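Local coordinates for methyl-accepting chemotaxis protein (Vibrio parahaemolyticus, PDB 4EXO) that probably senses small molecules in the periplasm through a Cache (PAS-like) domain that binds pyruvate, as part of a chemotaxis receptor, at residues A[52-57]-A[140-145]; A[31-36]-A[130-135]; A[84-89]-A[111-116]; A[57-62]-A[72-77]. One frame throughout, in Å; residues are numbered along the deposited sequence. Where two conformers were deposited one is given.

How the contacts relate
Contacts 1, 3 and 4 gather round the pyruvate-binding half of the domain, whereas contact 2 lies on the far side of the chain's centre, about 24 Å from contact 1 centre to centre. All four reach the same antiparallel sheet. Contacts 1 and 4 are buried, share Asp57 and meet through Thr140 and Tyr143, which bond to Tyr59. Contact 3 is partly buried and shares the ligand with contact 4, supplying the Trp113 face and the Phe111 edge, where contact 4 adds the Phe61 face and the hydrogen bonds of Tyr59 and His72. Water joins backbone carbonyls in contact 1, while the more open contact 2 relies on direct bonds from lysine and tryptophan, a cation-pi approach and a T-shaped aromatic pair.

Contact 1 (A[52-57]-A[140-145]); sequences MRFESD and TGIYID
In this Cache domain, a PAS-like fold, the loop leading from helix 42-51 to strand 61-63 lies against strand 136-143, the middle strand of the sheet, with Phe54 and Asp57 meeting residues 140-143. The Phe54 ring comes edge-on: CE2 is 3.2 Å from Thr140 OG1 and CZ 3.3 Å from Gly141 O, both oxygens near the ring plane, so C-H edges face oxygen. Its CG sits between the backbone N and the carbonyl carbon (chi1 56°), which swings the ring over to the strand. Farther along, Tyr143 turns its own edge to the backbone of the loop, CE2 lying 3.4 Å from Asp57 O, while CD2 packs on Asp57 CB at 3.8 Å. Two waters fill in between the backbones. One donates to Asp57 O at 2.7 Å and to Gly141 O at 2.8 Å; the other spans the same two carbonyls, its bond to Asp57 O being weak. The side-chain oxygens look elsewhere: Thr140 OG1 bonds to Tyr59 O, Asp57 OD2 to Thr117, and Tyr143 OH to His114 O. Helix 2-28 packs on Thr140 and Ile142, strand 120-131 pairs with the strand at its side, and Met24 of the second subunit touches Phe54.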
# COMPACT_ATOMS: atom_id res chain seq x y z
N MSE A 52 -6.38 -5.39 -3.62
CA MSE A 52 -5.03 -4.87 -3.36
C MSE A 52 -3.89 -5.89 -3.34
O MSE A 52 -4.00 -7.00 -2.76
CB MSE A 52 -5.01 -4.05 -2.04
CG MSE A 52 -5.80 -2.76 -2.19
SE MSE A 52 -6.09 -1.84 -0.51
CE MSE A 52 -4.34 -1.16 -0.36
N ARG A 53 -2.78 -5.51 -3.97
CA ARG A 53 -1.54 -6.31 -3.89
C ARG A 53 -0.34 -5.42 -3.73
O ARG A 53 -0.28 -4.35 -4.35
CB ARG A 53 -1.35 -7.13 -5.20
CG ARG A 53 -2.49 -8.09 -5.51
CD ARG A 53 -2.40 -9.36 -4.63
NE ARG A 53 -3.40 -10.35 -5.08
CZ ARG A 53 -4.71 -10.24 -4.88
NH1 ARG A 53 -5.22 -9.20 -4.20
NH2 ARG A 53 -5.52 -11.20 -5.32
N PHE A 54 0.65 -5.85 -2.93
CA PHE A 54 1.97 -5.21 -2.99
C PHE A 54 3.02 -6.06 -3.72
O PHE A 54 4.16 -5.60 -3.94
CB PHE A 54 2.46 -4.76 -1.59
CG PHE A 54 2.51 -5.87 -0.54
CD1 PHE A 54 3.65 -6.66 -0.40
CD2 PHE A 54 1.44 -6.09 0.31
CE1 PHE A 54 3.71 -7.70 0.60
CE2 PHE A 54 1.50 -7.13 1.32
CZ PHE A 54 2.64 -7.91 1.45
N GLU A 55 2.63 -7.28 -4.07
CA GLU A 55 3.35 -8.20 -4.97
C GLU A 55 2.40 -9.39 -5.14
O GLU A 55 1.33 -9.46 -4.52
CB GLU A 55 4.71 -8.64 -4.40
CG GLU A 55 4.61 -9.31 -3.01
CD GLU A 55 5.98 -9.74 -2.47
OE1 GLU A 55 6.59 -10.67 -3.05
OE2 GLU A 55 6.45 -9.16 -1.46
N SER A 56 2.76 -10.32 -6.02
CA SER A 56 1.89 -11.47 -6.27
C SER A 56 1.50 -12.22 -5.00
O SER A 56 0.33 -12.67 -4.85
CB SER A 56 2.53 -12.42 -7.29
OG SER A 56 2.44 -11.83 -8.58
N ASP A 57 2.44 -12.28 -4.05
CA ASP A 57 2.18 -13.00 -2.79
C ASP A 57 1.74 -12.07 -1.65
O ASP A 57 1.72 -12.49 -0.51
CB ASP A 57 3.46 -13.72 -2.36
CG ASP A 57 3.79 -14.90 -3.27
OD1 ASP A 57 2.86 -15.66 -3.61
OD2 ASP A 57 4.97 -15.08 -3.63
N THR A 140 -2.04 -9.21 6.72
CA THR A 140 -1.32 -9.50 5.50
C THR A 140 -0.02 -10.18 5.96
O THR A 140 0.10 -10.58 7.13
CB THR A 140 -1.06 -8.22 4.62
OG1 THR A 140 -0.37 -8.63 3.42
CG2 THR A 140 -0.18 -7.21 5.36
N GLY A 141 0.94 -10.36 5.06
CA GLY A 141 2.17 -11.07 5.46
C GLY A 141 3.21 -11.06 4.37
O GLY A 141 2.93 -10.67 3.23
N ILE A 142 4.44 -11.43 4.75
CA ILE A 142 5.54 -11.62 3.79
C ILE A 142 6.04 -13.06 3.92
O ILE A 142 6.09 -13.60 5.04
CB ILE A 142 6.67 -10.60 4.05
CG1 ILE A 142 6.14 -9.18 3.81
CG2 ILE A 142 7.89 -10.86 3.19
CD1 ILE A 142 7.15 -8.11 4.05
N TYR A 143 6.42 -13.69 2.81
CA TYR A 143 6.88 -15.09 2.90
C TYR A 143 8.38 -15.12 3.19
O TYR A 143 9.13 -14.31 2.67
CB TYR A 143 6.49 -15.88 1.63
CG TYR A 143 4.98 -16.08 1.60
CD1 TYR A 143 4.40 -17.25 2.13
CD2 TYR A 143 4.12 -15.10 1.11
CE1 TYR A 143 3.03 -17.43 2.16
CE2 TYR A 143 2.74 -15.27 1.12
CZ TYR A 143 2.20 -16.43 1.64
OH TYR A 143 0.83 -16.61 1.65
N ILE A 144 8.81 -16.01 4.06
CA ILE A 144 10.21 -15.95 4.51
C ILE A 144 11.04 -17.13 4.01
O ILE A 144 12.22 -17.26 4.39
CB ILE A 144 10.34 -15.78 6.04
CG1 ILE A 144 9.50 -16.81 6.80
CG2 ILE A 144 9.90 -14.36 6.47
CD1 ILE A 144 9.59 -16.60 8.29
N ASP A 145 10.45 -17.97 3.16
CA ASP A 145 11.18 -19.12 2.60
C ASP A 145 12.56 -18.78 1.99
O ASP A 145 13.46 -19.64 2.01
CB ASP A 145 10.32 -20.02 1.67
CG ASP A 145 9.45 -19.24 0.67
OD1 ASP A 145 9.22 -18.01 0.81
OD2 ASP A 145 8.96 -19.90 -0.27
O HOH W 1 0.65 -11.58 1.84
O HOH W 2 4.30 -11.23 0.65

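Contact 2 (A[31-36]-A[130-135])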
# COMPACT_ATOMS: atom_id res chain seq x y z
N PRO A 31 -12.63 6.11 4.37
CA PRO A 31 -13.88 6.85 4.07
C PRO A 31 -15.10 5.97 4.32
O PRO A 31 -16.07 6.41 4.97
CB PRO A 31 -13.76 7.14 2.57
CG PRO A 31 -12.27 7.19 2.33
CD PRO A 31 -11.70 6.12 3.23
N LEU A 32 -15.03 4.72 3.87
CA LEU A 32 -16.11 3.75 4.10
C LEU A 32 -16.30 3.36 5.57
O LEU A 32 -17.44 3.33 6.07
CB LEU A 32 -15.85 2.50 3.26
CG LEU A 32 -15.97 2.60 1.74
CD1 LEU A 32 -15.32 1.37 1.07
CD2 LEU A 32 -17.42 2.74 1.28
N TYR A 33 -15.20 3.06 6.24
CA TYR A 33 -15.20 2.66 7.64
C TYR A 33 -15.81 3.77 8.51
O TYR A 33 -16.68 3.50 9.32
CB TYR A 33 -13.77 2.39 8.10
CG TYR A 33 -13.60 1.73 9.46
CD1 TYR A 33 -13.98 0.39 9.67
CD2 TYR A 33 -12.99 2.42 10.52
CE1 TYR A 33 -13.79 -0.24 10.91
CE2 TYR A 33 -12.80 1.80 11.78
CZ TYR A 33 -13.20 0.46 11.95
OH TYR A 33 -12.98 -0.15 13.17
N ASP A 34 -15.32 4.99 8.31
CA ASP A 34 -15.75 6.15 9.10
C ASP A 34 -17.24 6.47 8.90
O ASP A 34 -17.92 6.81 9.88
CB ASP A 34 -14.87 7.38 8.82
CG ASP A 34 -13.47 7.26 9.44
OD1 ASP A 34 -13.21 6.35 10.24
OD2 ASP A 34 -12.61 8.09 9.12
N SER A 35 -17.74 6.37 7.67
CA SER A 35 -19.13 6.66 7.33
C SER A 35 -20.11 5.48 7.44
O SER A 35 -21.29 5.61 7.08
CB SER A 35 -19.23 7.25 5.92
OG SER A 35 -18.96 6.26 4.93
N ASP A 36 -19.62 4.34 7.91
CA ASP A 36 -20.43 3.14 7.95
C ASP A 36 -21.62 3.30 8.92
O ASP A 36 -21.47 3.89 10.00
CB ASP A 36 -19.58 1.96 8.40
CG ASP A 36 -20.35 0.67 8.45
OD1 ASP A 36 -20.74 0.18 7.37
OD2 ASP A 36 -20.57 0.14 9.56
N TYR A 130 -6.48 -4.76 14.46
CA TYR A 130 -7.90 -4.99 14.80
C TYR A 130 -8.73 -3.74 14.51
O TYR A 130 -8.35 -2.63 14.93
CB TYR A 130 -8.01 -5.39 16.28
CG TYR A 130 -9.43 -5.70 16.71
CD1 TYR A 130 -10.21 -6.63 16.00
CD2 TYR A 130 -10.02 -5.08 17.82
CE1 TYR A 130 -11.52 -6.93 16.37
CE2 TYR A 130 -11.33 -5.37 18.21
CZ TYR A 130 -12.08 -6.29 17.48
OH TYR A 130 -13.38 -6.60 17.84
N LEU A 131 -9.80 -3.92 13.74
CA LEU A 131 -10.73 -2.86 13.35
C LEU A 131 -12.05 -3.08 14.09
O LEU A 131 -12.95 -3.81 13.64
CB LEU A 131 -10.96 -2.88 11.84
CG LEU A 131 -9.76 -2.56 10.95
CD1 LEU A 131 -10.18 -2.71 9.49
CD2 LEU A 131 -9.27 -1.14 11.21
N GLN A 132 -12.16 -2.48 15.27
CA GLN A 132 -13.18 -2.94 16.22
C GLN A 132 -14.63 -2.72 15.76
O GLN A 132 -15.52 -3.50 16.12
CB GLN A 132 -12.94 -2.31 17.60
CG GLN A 132 -12.99 -0.79 17.58
CD GLN A 132 -14.40 -0.24 17.81
OE1 GLN A 132 -15.35 -0.99 18.15
NE2 GLN A 132 -14.55 1.07 17.62
N LYS A 133 -14.88 -1.68 14.96
CA LYS A 133 -16.24 -1.33 14.53
C LYS A 133 -16.88 -2.46 13.76
O LYS A 133 -18.07 -2.74 13.92
CB LYS A 133 -16.23 -0.08 13.64
CG LYS A 133 -17.64 0.41 13.26
CD LYS A 133 -17.60 1.65 12.34
CE LYS A 133 -16.83 2.80 12.94
NZ LYS A 133 -17.06 4.02 12.06
N TRP A 134 -16.07 -3.14 12.95
CA TRP A 134 -16.51 -4.31 12.19
C TRP A 134 -16.12 -5.68 12.77
O TRP A 134 -16.49 -6.71 12.18
CB TRP A 134 -15.97 -4.17 10.76
CG TRP A 134 -16.65 -3.08 10.02
CD1 TRP A 134 -17.80 -2.41 10.40
CD2 TRP A 134 -16.27 -2.54 8.77
NE1 TRP A 134 -18.13 -1.47 9.45
CE2 TRP A 134 -17.21 -1.54 8.43
CE3 TRP A 134 -15.21 -2.80 7.90
CZ2 TRP A 134 -17.12 -0.80 7.25
CZ3 TRP A 134 -15.12 -2.06 6.72
CH2 TRP A 134 -16.07 -1.08 6.41
N ASP A 135 -15.43 -5.69 13.91
CA ASP A 135 -14.80 -6.87 14.50
C ASP A 135 -13.98 -7.60 13.41
O ASP A 135 -14.15 -8.81 13.21
CB ASP A 135 -15.85 -7.84 15.10
CG ASP A 135 -15.24 -8.95 15.92
OD1 ASP A 135 -14.24 -8.71 16.63
OD2 ASP A 135 -15.77 -10.10 15.87
O HOH W 3 -14.70 5.41 12.50
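Lys133 donates two hydrogen bonds to Tyr33. The ammonium NZ gives one to the carbonyl Tyr33 O at 2.8 Å, tilted 34° from the carbonyl plane, and the phenol Tyr33 OH accepts another from the backbone Lys133 N at 3.0 Å. The lysine thus runs back along the tyrosine, its chain bent near the end and its NZ over the ring face, a cation-pi approach 4.9 Å from the centroid. A water accepts from the same NZ and donates to Asp34 OD1, linking the two charged side chains, while Asp34 OD2 pairs with Lys30. These bonds join the end of helix 30-34 to the hairpin turn between strands 120-131 and 136-143 of the Cache-domain sheet. The CD1 edge of the tyrosine points into the indole in a T-shaped pair: Tyr33 CD1 stands over the face of Trp134, 3.8 Å from CD2, with the planes at 82°. Trp134 NE1 donates a nearly straight bond (172°) to Asp36 OD2 at 2.9 Å; OD2 lies in the indole plane, while NE1 reaches it from above the carboxylate plane. Asp36 OD2 also accepts from Gly39 N, and OD1 from Asn41 N and Ser40 OG; Leu32 O is taken by Asn41 ND2.

Contact 3 (A[84-89]-A[111-116]); sequences YDLKDE and FSWHKP. With PYR (pyruvic acid), chain B.
Leu86 presses its two methyls on the outer end of the Trp113 indole, CD2 reaching CZ3 at 3.8 Å, and that indole is one wall of the pyruvate pocket of the Cache domain. The ligand lies over a face of the Trp113 ring, its carboxylate carbon C 3.3 Å above the plane and offset toward the rim; the nearest pair is Trp113 NE1 and pyruvate OXT. Phe111 meets the same carboxylate with its edge, CE1 being 3.5 Å from pyruvate O. Both aromatics come from strand 108-115, an outermost strand of the sheet, and the first torsion of Trp113 (chi1 -162°) carries its CG away from the backbone N and into the pocket. Behind this first shell the loop 84-89 holds the strand. Asp88 OD2 accepts from Ser112 N at 2.9 Å, a fairly straight bond (165°) that arrives on the anti side of the carboxylate, while its OD1 takes Asn90 N and Val92 N. That one side chain thereby ties the strand to the loop ahead of helix 94-104. Farther out, a water joins Ser112 OG, 2.8 Å away, to Glu89 OE1, to which it donates a weak bond.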
# COMPACT_ATOMS: atom_id res chain seq x y z
N TYR A 84 -11.13 -20.96 13.47
CA TYR A 84 -10.54 -20.74 14.80
C TYR A 84 -9.60 -21.88 15.26
O TYR A 84 -8.52 -21.62 15.81
CB TYR A 84 -11.62 -20.48 15.86
CG TYR A 84 -10.99 -19.91 17.11
CD1 TYR A 84 -10.67 -18.55 17.19
CD2 TYR A 84 -10.64 -20.74 18.18
CE1 TYR A 84 -10.05 -18.01 18.35
CE2 TYR A 84 -9.99 -20.22 19.34
CZ TYR A 84 -9.72 -18.86 19.41
OH TYR A 84 -9.10 -18.35 20.52
N ASP A 85 -10.01 -23.12 15.00
CA ASP A 85 -9.21 -24.30 15.39
C ASP A 85 -8.13 -24.69 14.38
O ASP A 85 -7.42 -25.68 14.59
CB ASP A 85 -10.10 -25.53 15.60
CG ASP A 85 -11.16 -25.31 16.66
OD1 ASP A 85 -10.89 -24.58 17.64
OD2 ASP A 85 -12.27 -25.89 16.51
N LEU A 86 -8.01 -23.94 13.28
CA LEU A 86 -7.04 -24.31 12.24
C LEU A 86 -5.56 -24.30 12.70
O LEU A 86 -5.08 -23.31 13.26
CB LEU A 86 -7.22 -23.42 10.99
CG LEU A 86 -6.32 -23.65 9.77
CD1 LEU A 86 -7.00 -23.11 8.52
CD2 LEU A 86 -4.93 -22.96 9.93
N LYS A 87 -4.83 -25.39 12.39
CA LYS A 87 -3.40 -25.45 12.65
C LYS A 87 -2.59 -25.56 11.37
O LYS A 87 -3.01 -26.26 10.43
CB LYS A 87 -3.08 -26.62 13.59
CG LYS A 87 -3.69 -26.44 15.04
CD LYS A 87 -3.36 -27.67 15.91
CE LYS A 87 -4.18 -27.71 17.22
NZ LYS A 87 -3.91 -26.61 18.19
N ASP A 88 -1.45 -24.89 11.31
CA ASP A 88 -0.56 -25.12 10.16
C ASP A 88 0.18 -26.46 10.31
O ASP A 88 -0.12 -27.23 11.25
CB ASP A 88 0.37 -23.93 9.88
CG ASP A 88 1.51 -23.79 10.93
OD1 ASP A 88 1.73 -24.71 11.78
OD2 ASP A 88 2.21 -22.76 10.86
N GLU A 89 1.10 -26.76 9.39
CA GLU A 89 1.81 -28.05 9.38
C GLU A 89 2.71 -28.23 10.61
O GLU A 89 3.12 -29.36 10.89
CB GLU A 89 2.66 -28.20 8.11
CG GLU A 89 3.85 -27.24 8.07
CD GLU A 89 4.52 -27.18 6.71
OE1 GLU A 89 3.88 -26.66 5.77
OE2 GLU A 89 5.69 -27.64 6.61
N PHE A 111 3.94 -18.34 10.88
CA PHE A 111 3.15 -19.54 10.59
C PHE A 111 3.39 -19.87 9.12
O PHE A 111 4.00 -19.09 8.41
CB PHE A 111 1.64 -19.32 10.83
CG PHE A 111 1.02 -18.18 10.04
CD1 PHE A 111 0.34 -18.44 8.84
CD2 PHE A 111 1.08 -16.85 10.52
CE1 PHE A 111 -0.29 -17.38 8.11
CE2 PHE A 111 0.49 -15.79 9.81
CZ PHE A 111 -0.20 -16.04 8.59
N SER A 112 2.93 -21.04 8.69
CA SER A 112 2.98 -21.44 7.27
C SER A 112 1.58 -21.36 6.70
O SER A 112 0.60 -21.61 7.40
CB SER A 112 3.52 -22.86 7.11
OG SER A 112 4.91 -22.87 7.40
N TRP A 113 1.50 -20.97 5.43
CA TRP A 113 0.25 -20.81 4.73
C TRP A 113 0.51 -21.00 3.23
O TRP A 113 1.66 -20.86 2.74
CB TRP A 113 -0.33 -19.40 4.99
CG TRP A 113 -1.80 -19.32 4.66
CD1 TRP A 113 -2.36 -18.97 3.44
CD2 TRP A 113 -2.90 -19.60 5.54
NE1 TRP A 113 -3.73 -19.03 3.53
CE2 TRP A 113 -4.09 -19.39 4.81
CE3 TRP A 113 -2.98 -19.99 6.90
CZ2 TRP A 113 -5.36 -19.59 5.36
CZ3 TRP A 113 -4.26 -20.18 7.45
CH2 TRP A 113 -5.43 -19.96 6.69
N HIS A 114 -0.55 -21.30 2.50
CA HIS A 114 -0.50 -21.30 1.03
C HIS A 114 0.23 -20.03 0.54
O HIS A 114 -0.08 -18.92 0.97
CB HIS A 114 -1.92 -21.33 0.49
CG HIS A 114 -2.03 -21.11 -0.99
ND1 HIS A 114 -2.28 -19.88 -1.55
CD2 HIS A 114 -1.99 -21.99 -2.02
CE1 HIS A 114 -2.38 -20.00 -2.86
NE2 HIS A 114 -2.23 -21.28 -3.17
N LYS A 115 1.18 -20.22 -0.36
CA LYS A 115 1.88 -19.10 -0.98
C LYS A 115 1.46 -19.05 -2.48
O LYS A 115 1.73 -20.00 -3.22
CB LYS A 115 3.39 -19.35 -0.88
CG LYS A 115 4.26 -18.28 -1.55
CD LYS A 115 5.75 -18.55 -1.29
CE LYS A 115 6.62 -17.49 -1.96
NZ LYS A 115 8.09 -17.70 -1.72
N PRO A 116 0.77 -17.97 -2.91
CA PRO A 116 0.21 -17.94 -4.27
C PRO A 116 1.18 -18.32 -5.37
O PRO A 116 0.82 -19.13 -6.25
CB PRO A 116 -0.28 -16.49 -4.42
CG PRO A 116 -0.79 -16.17 -2.97
CD PRO A 116 0.29 -16.84 -2.07
C PYR B . -3.51 -16.07 5.29
O PYR B . -2.24 -15.98 5.58
OXT PYR B . -3.88 -15.96 4.02
CA PYR B . -4.49 -16.28 6.29
O3 PYR B . -5.71 -16.36 5.91
CB PYR B . -4.17 -16.46 7.77
O HOH W 4 5.89 -24.39 5.20

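Contact 4 (A[57-62]-A[72-77]); sequences DGYFFA and HAIKPS. With PYR (pyruvic acid), chain B.
The Tyr59 ring carries Ile74 on one face: CG1 stands almost on the ring normal, 3.4 Å from the centroid, in a CH-pi contact. Pyruvate OXT lies at the edge of that ring, bonded by Tyr59 OH at 2.6 Å. His72 approaches Tyr59 obliquely, planes at 50°, and also brings its edge to the ligand, NE2 donating to OXT at 2.8 Å and weakly to O3. Two donors therefore converge on OXT, which would be consistent with the ligand carrying a negative charge there. The Phe61 ring takes pyruvate over a face, with pyruvate CA 3.5 Å above the ring plane. Phe61 CB abuts His72 CD2 at 3.6 Å. The histidine is held from behind: ND1 accepts from Lys75 N at 3.1 Å and more weakly from Ile74 N, leaving NE2 as the donor. Phe61 and His72 form an antiparallel non-hydrogen-bonded pair, while beside them Ala73 N gives a bond to Phe60 O at 3.2 Å. Strand 61-63 lies between 69-72, the edge strand that ends at His72, and 136-143, to which Phe61 is bonded at Gly139; Phe60 packs on Leu49 of helix 42-51 and on Met24 of the second subunit.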
# COMPACT_ATOMS: atom_id res chain seq x y z
N ASP A 57 2.44 -12.28 -4.05
CA ASP A 57 2.18 -13.00 -2.79
C ASP A 57 1.74 -12.07 -1.65
O ASP A 57 1.72 -12.49 -0.51
CB ASP A 57 3.46 -13.72 -2.36
CG ASP A 57 3.79 -14.90 -3.27
OD1 ASP A 57 2.86 -15.66 -3.61
OD2 ASP A 57 4.97 -15.08 -3.63
N GLY A 58 1.44 -10.83 -1.98
CA GLY A 58 1.22 -9.78 -0.97
C GLY A 58 -0.22 -9.33 -1.00
O GLY A 58 -0.58 -8.50 -1.83
N TYR A 59 -1.05 -9.84 -0.07
CA TYR A 59 -2.50 -9.66 -0.12
C TYR A 59 -3.10 -9.61 1.28
O TYR A 59 -2.41 -9.92 2.27
CB TYR A 59 -3.15 -10.87 -0.88
CG TYR A 59 -2.94 -12.20 -0.15
CD1 TYR A 59 -3.85 -12.64 0.82
CD2 TYR A 59 -1.80 -12.98 -0.40
CE1 TYR A 59 -3.66 -13.86 1.52
CE2 TYR A 59 -1.57 -14.22 0.28
CZ TYR A 59 -2.53 -14.65 1.24
OH TYR A 59 -2.34 -15.83 1.91
N PHE A 60 -4.38 -9.21 1.36
CA PHE A 60 -5.10 -9.14 2.64
C PHE A 60 -6.07 -10.29 2.89
O PHE A 60 -6.66 -10.87 1.94
CB PHE A 60 -5.93 -7.85 2.70
CG PHE A 60 -5.11 -6.62 2.83
CD1 PHE A 60 -4.57 -6.25 4.07
CD2 PHE A 60 -4.89 -5.82 1.72
CE1 PHE A 60 -3.81 -5.09 4.21
CE2 PHE A 60 -4.12 -4.62 1.83
CZ PHE A 60 -3.56 -4.26 3.07
N PHE A 61 -6.24 -10.58 4.19
CA PHE A 61 -7.28 -11.47 4.68
C PHE A 61 -7.89 -10.80 5.92
O PHE A 61 -7.27 -9.91 6.52
CB PHE A 61 -6.68 -12.87 5.04
CG PHE A 61 -5.51 -12.77 5.99
CD1 PHE A 61 -5.74 -12.59 7.38
CD2 PHE A 61 -4.20 -12.87 5.54
CE1 PHE A 61 -4.65 -12.50 8.26
CE2 PHE A 61 -3.10 -12.76 6.43
CZ PHE A 61 -3.34 -12.58 7.80
N ALA A 62 -9.09 -11.22 6.31
CA ALA A 62 -9.61 -10.78 7.63
C ALA A 62 -10.45 -11.85 8.27
O ALA A 62 -11.09 -12.65 7.56
CB ALA A 62 -10.39 -9.45 7.51
N HIS A 72 -11.13 -12.99 2.04
CA HIS A 72 -9.83 -13.59 1.71
C HIS A 72 -9.54 -13.30 0.24
O HIS A 72 -10.32 -13.68 -0.65
CB HIS A 72 -9.80 -15.12 2.00
CG HIS A 72 -8.40 -15.63 2.17
ND1 HIS A 72 -7.52 -15.79 1.11
CD2 HIS A 72 -7.68 -15.87 3.30
CE1 HIS A 72 -6.34 -16.19 1.58
NE2 HIS A 72 -6.42 -16.24 2.90
N ALA A 73 -8.45 -12.57 -0.02
CA ALA A 73 -8.15 -12.10 -1.39
C ALA A 73 -7.85 -13.26 -2.35
O ALA A 73 -8.14 -13.16 -3.54
CB ALA A 73 -6.94 -11.13 -1.38
N ILE A 74 -7.21 -14.30 -1.83
CA ILE A 74 -6.73 -15.42 -2.66
C ILE A 74 -7.77 -16.55 -2.80
O ILE A 74 -7.94 -17.13 -3.89
CB ILE A 74 -5.40 -15.98 -2.08
CG1 ILE A 74 -4.32 -14.85 -2.03
CG2 ILE A 74 -4.88 -17.24 -2.83
CD1 ILE A 74 -3.95 -14.22 -3.45
N LYS A 75 -8.41 -16.90 -1.68
CA LYS A 75 -9.34 -18.03 -1.67
C LYS A 75 -10.66 -17.55 -1.07
O LYS A 75 -10.93 -17.79 0.14
CB LYS A 75 -8.75 -19.19 -0.87
CG LYS A 75 -9.58 -20.54 -1.01
CD LYS A 75 -8.92 -21.65 -0.18
CE LYS A 75 -9.74 -22.95 -0.24
NZ LYS A 75 -8.95 -23.99 0.49
N PRO A 76 -11.48 -16.87 -1.88
CA PRO A 76 -12.72 -16.30 -1.31
C PRO A 76 -13.75 -17.33 -0.83
O PRO A 76 -14.65 -16.97 -0.07
CB PRO A 76 -13.26 -15.42 -2.45
CG PRO A 76 -12.69 -16.07 -3.71
CD PRO A 76 -11.32 -16.48 -3.31
N SER A 77 -13.59 -18.61 -1.23
CA SER A 77 -14.37 -19.71 -0.67
C SER A 77 -14.17 -19.95 0.84
O SER A 77 -14.98 -20.64 1.47
CB SER A 77 -14.18 -21.01 -1.48
OG SER A 77 -12.86 -21.51 -1.39
C PYR B . -3.51 -16.07 5.29
O PYR B . -2.24 -15.98 5.58
OXT PYR B . -3.88 -15.96 4.02
CA PYR B . -4.49 -16.28 6.29
O3 PYR B . -5.71 -16.36 5.91
CB PYR B . -4.17 -16.46 7.77